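PDB 3PZF: serpin 2 from Anopheles gambiae, which inhibits the CLIP-domain serine proteases CLIPB9, CLIPB10 and CLIPB4, thereby blocking phenoloxidase activation and restraining melanization in mosquito hemolymph. Local coordinates for residues L51-F63 against I305-L318. Residues are numbered along the deposited sequence; the frame is centred on the assembly and turned at random.
Sequences LLTLIYEASDTSF and IREIFSQNASLPLL
Opposite first torsions join Ile55 to Ile308: in Ile55 (chi1 -70°) CG2 stands anti to the backbone N, whereas in Ile308 (chi1 56°) CG1 takes the position between N and the carbonyl carbon, turning CG2 toward the helix. The two side chains cross at about a right angle, with Ile55 CG2 3.7 Å from Ile308 CG2. One turn earlier on the helix, Leu52 and Ile305 meet tip to tip, CD1 to CD1 at 3.6 Å. Near the end of helix 45-58 the loop lies close against Ala58, whose CB is 3.6 Å from Leu318 CB and 3.7 Å from Leu315 CD2. The one hydrogen bond between the segments is made by the Ala58 carbonyl, whose O accepts from Leu317 N at 2.9 Å through a fairly straight N-H...O (156°), the donor tilted out of the carbonyl plane. Pro316 N is also near this oxygen but has no hydrogen to give. Leu317 lays CD1 3.5 Å from Glu57 O, and Pro316 CG sits 3.4 Å from Asp60 CB, the pair crossing at about a right angle; Asp60 is poorly ordered, so this outer contact is less certain. Just beyond the helix, Ser59 O accepts hydrogen bonds from both Ser62 N and Ser62 OG, the hydroxyl at 2.7 Å. Beyond the contact, Glu57 OE2 is hydrogen-bonded to Tyr132 OH and salt-bridged to Arg87 NE, while the backbone of Leu318 bonds to Ile121. Aliphatic packing thus holds the loop preceding strand 332-341 along one helix flank of the serpin fold, and one backbone hydrogen bond ties it to the helix end, alongside the apolar contacts of Ala58.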
loop_
_atom_site.group_PDB
_atom_site.type_symbol
_atom_site.label_atom_id
_atom_site.label_comp_id
_atom_site.label_asym_id
_atom_site.label_seq_id
_atom_site.Cartn_x
_atom_site.Cartn_y
_atom_site.Cartn_z
ATOM N N LEU A 51 -9.371 -1.266 5.974
ATOM C CA LEU A 51 -10.390 -2.274 5.618
ATOM C C LEU A 51 -10.731 -3.131 6.820
ATOM O O LEU A 51 -11.898 -3.422 7.107
ATOM C CB LEU A 51 -9.877 -3.212 4.502
ATOM C CG LEU A 51 -9.482 -2.500 3.221
ATOM C CD1 LEU A 51 -9.114 -3.506 2.101
ATOM C CD2 LEU A 51 -10.651 -1.621 2.809
ATOM N N LEU A 52 -9.693 -3.569 7.506
ATOM C CA LEU A 52 -9.867 -4.385 8.702
ATOM C C LEU A 52 -10.590 -3.624 9.798
ATOM O O LEU A 52 -11.408 -4.202 10.495
ATOM C CB LEU A 52 -8.522 -4.888 9.213
ATOM C CG LEU A 52 -7.793 -5.844 8.257
ATOM C CD1 LEU A 52 -6.395 -6.159 8.811
ATOM C CD2 LEU A 52 -8.622 -7.112 8.076
ATOM N N THR A 53 -10.312 -2.330 9.933
ATOM C CA THR A 53 -10.971 -1.537 10.963
ATOM C C THR A 53 -12.432 -1.315 10.568
ATOM O O THR A 53 -13.306 -1.364 11.422
ATOM C CB THR A 53 -10.246 -0.214 11.216
ATOM O OG1 THR A 53 -8.879 -0.498 11.555
ATOM C CG2 THR A 53 -10.919 0.570 12.427
ATOM N N LEU A 54 -12.729 -1.154 9.277
ATOM C CA LEU A 54 -14.169 -1.051 8.887
ATOM C C LEU A 54 -14.914 -2.331 9.227
ATOM O O LEU A 54 -16.070 -2.310 9.654
ATOM C CB LEU A 54 -14.300 -0.738 7.405
ATOM C CG LEU A 54 -13.994 0.733 7.060
ATOM C CD1 LEU A 54 -13.648 0.839 5.579
ATOM C CD2 LEU A 54 -15.178 1.682 7.427
ATOM N N ILE A 55 -14.263 -3.457 9.036
ATOM C CA ILE A 55 -14.884 -4.723 9.341
ATOM C C ILE A 55 -15.054 -4.865 10.843
ATOM O O ILE A 55 -16.099 -5.351 11.309
ATOM C CB ILE A 55 -14.071 -5.897 8.764
ATOM C CG1 ILE A 55 -14.190 -5.883 7.233
ATOM C CG2 ILE A 55 -14.572 -7.214 9.339
ATOM C CD1 ILE A 55 -13.245 -6.874 6.496
ATOM N N TYR A 56 -14.050 -4.421 11.600
ATOM C CA TYR A 56 -14.160 -4.336 13.059
ATOM C C TYR A 56 -15.363 -3.495 13.498
ATOM O O TYR A 56 -16.140 -3.921 14.339
ATOM C CB TYR A 56 -12.852 -3.781 13.643
ATOM C CG TYR A 56 -12.784 -3.790 15.157
ATOM C CD1 TYR A 56 -12.553 -4.968 15.848
ATOM C CD2 TYR A 56 -12.919 -2.615 15.880
ATOM C CE1 TYR A 56 -12.458 -4.968 17.238
ATOM C CE2 TYR A 56 -12.839 -2.609 17.268
ATOM C CZ TYR A 56 -12.605 -3.790 17.934
ATOM O OH TYR A 56 -12.517 -3.803 19.311
ATOM N N GLU A 57 -15.535 -2.319 12.899
ATOM C CA GLU A 57 -16.655 -1.432 13.210
ATOM C C GLU A 57 -18.006 -2.095 12.897
ATOM O O GLU A 57 -19.005 -1.844 13.594
ATOM C CB GLU A 57 -16.520 -0.136 12.389
ATOM C CG GLU A 57 -15.395 0.806 12.892
ATOM C CD GLU A 57 -15.883 1.852 13.892
ATOM O OE1 GLU A 57 -17.004 1.692 14.492
ATOM O OE2 GLU A 57 -15.137 2.846 14.083
ATOM N N ALA A 58 -18.020 -2.950 11.882
ATOM C CA ALA A 58 -19.278 -3.603 11.454
ATOM C C ALA A 58 -19.627 -4.781 12.337
ATOM O O ALA A 58 -20.762 -5.246 12.342
ATOM C CB ALA A 58 -19.152 -4.093 10.027
ATOM N N SER A 59 -18.643 -5.286 13.067
ATOM C CA SER A 59 -18.849 -6.460 13.897
ATOM C C SER A 59 -19.402 -6.147 15.275
ATOM O O SER A 59 -19.031 -5.157 15.919
ATOM C CB SER A 59 -17.542 -7.221 14.076
ATOM O OG SER A 59 -17.676 -8.121 15.165
ATOM N N ASP A 60 -20.281 -7.026 15.733
ATOM C CA ASP A 60 -20.902 -6.905 17.043
ATOM C C ASP A 60 -19.837 -6.865 18.130
ATOM O O ASP A 60 -19.936 -6.119 19.111
ATOM C CB ASP A 60 -21.801 -8.113 17.284
ATOM C CG ASP A 60 -22.869 -7.838 18.303
ATOM O OD1 ASP A 60 -23.236 -6.651 18.458
ATOM O OD2 ASP A 60 -23.337 -8.805 18.942
ATOM N N THR A 61 -18.825 -7.696 17.925
ATOM C CA THR A 61 -17.721 -7.872 18.848
ATOM C C THR A 61 -17.120 -6.562 19.355
ATOM O O THR A 61 -16.677 -6.480 20.499
ATOM C CB THR A 61 -16.597 -8.661 18.156
ATOM O OG1 THR A 61 -15.812 -9.336 19.142
ATOM C CG2 THR A 61 -15.703 -7.733 17.320
ATOM N N SER A 62 -17.114 -5.544 18.502
ATOM C CA SER A 62 -16.272 -4.365 18.712
ATOM C C SER A 62 -16.636 -3.519 19.948
ATOM O O SER A 62 -15.944 -2.557 20.261
ATOM C CB SER A 62 -16.293 -3.493 17.449
ATOM O OG SER A 62 -17.649 -3.179 17.140
ATOM N N PHE A 63 -17.700 -3.858 20.665
ATOM C CA PHE A 63 -17.984 -3.106 21.888
ATOM C C PHE A 63 -16.946 -3.409 22.977
ATOM O O PHE A 63 -16.515 -4.555 23.130
ATOM C CB PHE A 63 -19.384 -3.364 22.439
ATOM C CG PHE A 63 -19.764 -2.394 23.526
ATOM C CD1 PHE A 63 -19.369 -2.613 24.832
ATOM C CD2 PHE A 63 -20.465 -1.234 23.227
ATOM C CE1 PHE A 63 -19.682 -1.713 25.813
ATOM C CE2 PHE A 63 -20.779 -0.325 24.212
ATOM C CZ PHE A 63 -20.391 -0.563 25.503
ATOM N N ILE A 305 -5.699 -13.751 10.358
ATOM C CA ILE A 305 -6.996 -13.082 10.326
ATOM C C ILE A 305 -8.004 -13.981 9.607
ATOM O O ILE A 305 -8.110 -13.963 8.379
ATOM C CB ILE A 305 -6.879 -11.705 9.659
ATOM C CG1 ILE A 305 -5.867 -10.855 10.424
ATOM C CG2 ILE A 305 -8.244 -11.012 9.621
ATOM C CD1 ILE A 305 -5.629 -9.507 9.821
ATOM N N ARG A 306 -8.723 -14.792 10.382
ATOM C CA ARG A 306 -9.486 -15.896 9.815
ATOM C C ARG A 306 -10.969 -15.864 10.193
ATOM O O ARG A 306 -11.829 -16.252 9.409
ATOM C CB ARG A 306 -8.865 -17.231 10.264
ATOM C CG ARG A 306 -7.342 -17.309 10.046
ATOM C CD ARG A 306 -6.759 -18.674 10.417
ATOM N NE ARG A 306 -6.299 -19.427 9.245
ATOM C CZ ARG A 306 -5.021 -19.637 8.924
ATOM N NH1 ARG A 306 -4.037 -19.160 9.683
ATOM N NH2 ARG A 306 -4.719 -20.335 7.832
ATOM N N GLU A 307 -11.264 -15.410 11.401
ATOM C CA GLU A 307 -12.648 -15.452 11.901
ATOM C C GLU A 307 -13.631 -14.651 11.032
ATOM O O GLU A 307 -14.790 -15.030 10.909
ATOM C CB GLU A 307 -12.702 -14.950 13.342
ATOM C CG GLU A 307 -14.100 -14.954 13.948
ATOM C CD GLU A 307 -14.376 -16.171 14.814
ATOM O OE1 GLU A 307 -15.045 -16.007 15.860
ATOM O OE2 GLU A 307 -13.927 -17.284 14.451
ATOM N N ILE A 308 -13.178 -13.556 10.423
ATOM C CA ILE A 308 -14.068 -12.738 9.580
ATOM C C ILE A 308 -14.444 -13.435 8.259
ATOM O O ILE A 308 -15.359 -13.006 7.552
ATOM C CB ILE A 308 -13.456 -11.357 9.267
ATOM C CG1 ILE A 308 -12.085 -11.511 8.614
ATOM C CG2 ILE A 308 -13.317 -10.522 10.539
ATOM C CD1 ILE A 308 -11.569 -10.224 8.019
ATOM N N PHE A 309 -13.737 -14.513 7.921
ATOM C CA PHE A 309 -14.094 -15.296 6.745
ATOM C C PHE A 309 -14.794 -16.599 7.125
ATOM O O PHE A 309 -15.090 -17.430 6.262
ATOM C CB PHE A 309 -12.836 -15.576 5.899
ATOM C CG PHE A 309 -12.075 -14.335 5.567
ATOM C CD1 PHE A 309 -12.627 -13.381 4.729
ATOM C CD2 PHE A 309 -10.831 -14.087 6.138
ATOM C CE1 PHE A 309 -11.932 -12.203 4.438
ATOM C CE2 PHE A 309 -10.132 -12.917 5.849
ATOM C CZ PHE A 309 -10.686 -11.976 5.004
ATOM N N SER A 310 -15.092 -16.764 8.412
ATOM C CA SER A 310 -15.647 -18.024 8.905
ATOM C C SER A 310 -17.174 -18.022 8.916
ATOM O O SER A 310 -17.804 -16.982 8.756
ATOM C CB SER A 310 -15.122 -18.318 10.311
ATOM O OG SER A 310 -15.812 -17.561 11.292
ATOM N N GLN A 311 -17.770 -19.192 9.108
ATOM C CA GLN A 311 -19.229 -19.289 9.191
ATOM C C GLN A 311 -19.746 -18.541 10.423
ATOM O O GLN A 311 -20.938 -18.260 10.545
ATOM C CB GLN A 311 -19.667 -20.760 9.244
ATOM N N ASN A 312 -18.834 -18.218 11.334
ATOM C CA ASN A 312 -19.189 -17.528 12.568
ATOM C C ASN A 312 -19.044 -16.017 12.467
ATOM O O ASN A 312 -19.197 -15.311 13.462
ATOM C CB ASN A 312 -18.307 -18.028 13.705
ATOM C CG ASN A 312 -18.353 -19.527 13.850
ATOM O OD1 ASN A 312 -19.427 -20.118 13.944
ATOM N ND2 ASN A 312 -17.184 -20.156 13.850
ATOM N N ALA A 313 -18.723 -15.522 11.276
ATOM C CA ALA A 313 -18.603 -14.083 11.071
ATOM C C ALA A 313 -19.980 -13.460 10.860
ATOM O O ALA A 313 -20.876 -14.075 10.305
ATOM C CB ALA A 313 -17.698 -13.776 9.872
ATOM N N SER A 314 -20.119 -12.220 11.303
ATOM C CA SER A 314 -21.330 -11.459 11.097
ATOM C C SER A 314 -20.962 -9.995 11.034
ATOM O O SER A 314 -19.889 -9.581 11.486
ATOM C CB SER A 314 -22.314 -11.686 12.251
ATOM O OG SER A 314 -21.707 -11.275 13.465
ATOM N N LEU A 315 -21.864 -9.207 10.469
ATOM C CA LEU A 315 -21.646 -7.783 10.300
ATOM C C LEU A 315 -22.887 -7.027 10.800
ATOM O O LEU A 315 -23.430 -6.184 10.099
ATOM C CB LEU A 315 -21.420 -7.475 8.821
ATOM C CG LEU A 315 -20.190 -8.087 8.117
ATOM C CD1 LEU A 315 -20.355 -7.844 6.619
ATOM C CD2 LEU A 315 -18.888 -7.490 8.644
ATOM N N PRO A 316 -23.295 -7.289 12.034
ATOM C CA PRO A 316 -24.594 -6.768 12.507
ATOM C C PRO A 316 -24.680 -5.245 12.636
ATOM O O PRO A 316 -25.799 -4.713 12.718
ATOM C CB PRO A 316 -24.741 -7.405 13.890
ATOM C CG PRO A 316 -23.309 -7.664 14.326
ATOM C CD PRO A 316 -22.568 -8.027 13.077
ATOM N N LEU A 317 -23.545 -4.549 12.714
ATOM C CA LEU A 317 -23.599 -3.098 12.818
ATOM C C LEU A 317 -23.526 -2.431 11.434
ATOM O O LEU A 317 -23.723 -1.217 11.315
ATOM C CB LEU A 317 -22.512 -2.552 13.781
ATOM C CG LEU A 317 -22.498 -3.134 15.201
ATOM C CD1 LEU A 317 -21.423 -2.463 16.075
ATOM C CD2 LEU A 317 -23.881 -3.010 15.877
ATOM N N LEU A 318 -23.280 -3.226 10.385
ATOM C CA LEU A 318 -23.297 -2.731 9.009
ATOM C C LEU A 318 -24.619 -3.118 8.351
ATOM O O LEU A 318 -25.219 -2.315 7.676
ATOM C CB LEU A 318 -22.134 -3.320 8.181
ATOM C CG LEU A 318 -21.947 -2.956 6.701
ATOM C CD1 LEU A 318 -20.485 -3.280 6.252
ATOM C CD2 LEU A 318 -22.966 -3.747 5.841
#